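Local coordinates for YjbQ family protein (Sulfolobus solfataricus, PDB 1VPH) that is of unknown function but belongs to the YjbQ-like UPF0047 family and carries a bound potassium ion, at residues Val31-Thr34 with Asp35-Gln39. Numbering follows the deposited sequence.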
loop_
_atom_site.group_PDB
_atom_site.type_symbol
_atom_site.label_atom_id
_atom_site.label_comp_id
_atom_site.label_asym_id
_atom_site.label_seq_id
_atom_site.Cartn_x
_atom_site.Cartn_y
_atom_site.Cartn_z
ATOM N N VAL C 31 3.974 -13.539 11.001
ATOM C CA VAL C 31 2.926 -14.208 11.792
ATOM C C VAL C 31 1.623 -14.152 11.033
ATOM O O VAL C 31 1.142 -13.065 10.708
ATOM C CB VAL C 31 2.797 -13.554 13.176
ATOM C CG1 VAL C 31 1.706 -14.233 13.958
ATOM C CG2 VAL C 31 4.178 -13.694 13.909
ATOM N N ASP C 32 1.079 -15.335 10.707
ATOM C CA ASP C 32 -0.175 -15.435 9.930
ATOM C C ASP C 32 -1.371 -15.044 10.801
ATOM O O ASP C 32 -1.572 -15.637 11.864
ATOM C CB ASP C 32 -0.381 -16.875 9.395
ATOM C CG ASP C 32 -1.353 -16.940 8.252
ATOM O OD1 ASP C 32 -2.430 -16.266 8.341
ATOM O OD2 ASP C 32 -1.037 -17.642 7.234
ATOM N N ILE C 33 -2.126 -14.041 10.381
ATOM C CA ILE C 33 -3.273 -13.538 11.122
ATOM C C ILE C 33 -4.551 -13.652 10.335
ATOM O O ILE C 33 -5.592 -13.119 10.728
ATOM C CB ILE C 33 -3.055 -12.098 11.608
ATOM C CG1 ILE C 33 -2.886 -11.137 10.418
ATOM C CG2 ILE C 33 -1.885 -12.076 12.524
ATOM C CD1 ILE C 33 -2.962 -9.656 10.822
ATOM N N THR C 34 -4.488 -14.384 9.226
ATOM C CA THR C 34 -5.615 -14.476 8.298
ATOM C C THR C 34 -6.928 -14.918 8.965
ATOM O O THR C 34 -7.964 -14.266 8.790
ATOM C CB THR C 34 -5.343 -15.447 7.078
ATOM O OG1 THR C 34 -4.050 -15.208 6.508
ATOM C CG2 THR C 34 -6.424 -15.258 6.039
ATOM N N ASP C 35 -6.873 -15.996 9.750
ATOM C CA ASP C 35 -8.091 -16.556 10.372
ATOM C C ASP C 35 -8.688 -15.593 11.388
ATOM O O ASP C 35 -9.915 -15.497 11.427
ATOM C CB ASP C 35 -7.882 -17.977 10.924
ATOM C CG ASP C 35 -7.694 -19.044 9.806
ATOM O OD1 ASP C 35 -7.927 -18.767 8.587
ATOM O OD2 ASP C 35 -7.342 -20.196 10.158
ATOM N N GLN C 36 -7.854 -14.834 12.115
ATOM C CA GLN C 36 -8.302 -13.833 13.076
ATOM C C GLN C 36 -8.954 -12.687 12.377
ATOM O O GLN C 36 -9.988 -12.214 12.817
ATOM C CB GLN C 36 -7.097 -13.391 13.867
ATOM C CG GLN C 36 -7.326 -12.975 15.245
ATOM C CD GLN C 36 -7.829 -14.101 16.163
ATOM O OE1 GLN C 36 -9.019 -14.419 16.126
ATOM N NE2 GLN C 36 -6.959 -14.613 17.063
ATOM N N VAL C 37 -8.360 -12.227 11.262
ATOM C CA VAL C 37 -8.994 -11.156 10.481
ATOM C C VAL C 37 -10.360 -11.612 9.960
ATOM O O VAL C 37 -11.375 -10.891 10.055
ATOM C CB VAL C 37 -8.100 -10.721 9.307
ATOM C CG1 VAL C 37 -8.848 -9.683 8.410
ATOM C CG2 VAL C 37 -6.779 -10.159 9.834
ATOM N N GLU C 38 -10.389 -12.820 9.410
ATOM C CA GLU C 38 -11.616 -13.396 8.889
ATOM C C GLU C 38 -12.686 -13.512 9.964
ATOM O O GLU C 38 -13.854 -13.157 9.706
ATOM C CB GLU C 38 -11.374 -14.742 8.182
ATOM C CG GLU C 38 -12.633 -15.309 7.493
ATOM C CD GLU C 38 -13.273 -14.343 6.491
ATOM O OE1 GLU C 38 -12.530 -13.762 5.676
ATOM O OE2 GLU C 38 -14.518 -14.175 6.496
ATOM N N GLN C 39 -12.316 -13.955 11.156
ATOM C CA GLN C 39 -13.316 -14.022 12.219
ATOM C C GLN C 39 -13.922 -12.629 12.574
ATOM O O GLN C 39 -15.138 -12.523 12.855
ATOM C CB GLN C 39 -12.820 -14.865 13.403
ATOM C CG GLN C 39 -11.814 -14.233 14.249
ATOM C CD GLN C 39 -12.446 -13.490 15.381
ATOM O OE1 GLN C 39 -13.671 -13.495 15.529
ATOM N NE2 GLN C 39 -11.618 -12.832 16.181
HETATM O O HOH W 1 -4.492 -17.876 9.653
#
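D32 OD1 takes three donors where strand 29-32 gives way to helix 34-44. T34 N donates to D32 OD1 over 2.9 Å, nearly along the C-O bond of that carboxylate oxygen, and closes an Asx turn. T34 OG1 donates to the same D32 OD1 over 2.7 Å, on the syn side and 18° out of the carboxylate plane. A water hydrogen-bonded to D32 OD1 also accepts from D35 N, so the carboxylate reaches the first turn of the helix indirectly. The T34 hydroxyl is aimed back at D32 because OG1 sits beside its own backbone N (chi1 -46°), and it also bonds I128 N. Replacing T34 by valine would probably cost D32 OD1 its shortest bond and leave I128 N without this acceptor. I33, the N-cap residue, accepts at its O from V37 N (3.0 Å, 166° at the hydrogen), and T34 O accepts from E38 N at 2.9 Å. On the apolar side, I33 CD1 meets V37 CG2 at 4.0 Å, both side chains packing on I53 of strand 49-55. D32 OD2 is bound by H67 and N127. With both its oxygens engaged, the carboxylate is fixed in rotation, and its negative charge, set beside the N-terminus of helix 34-44, probably interacts favourably with the positive end of the helix dipole.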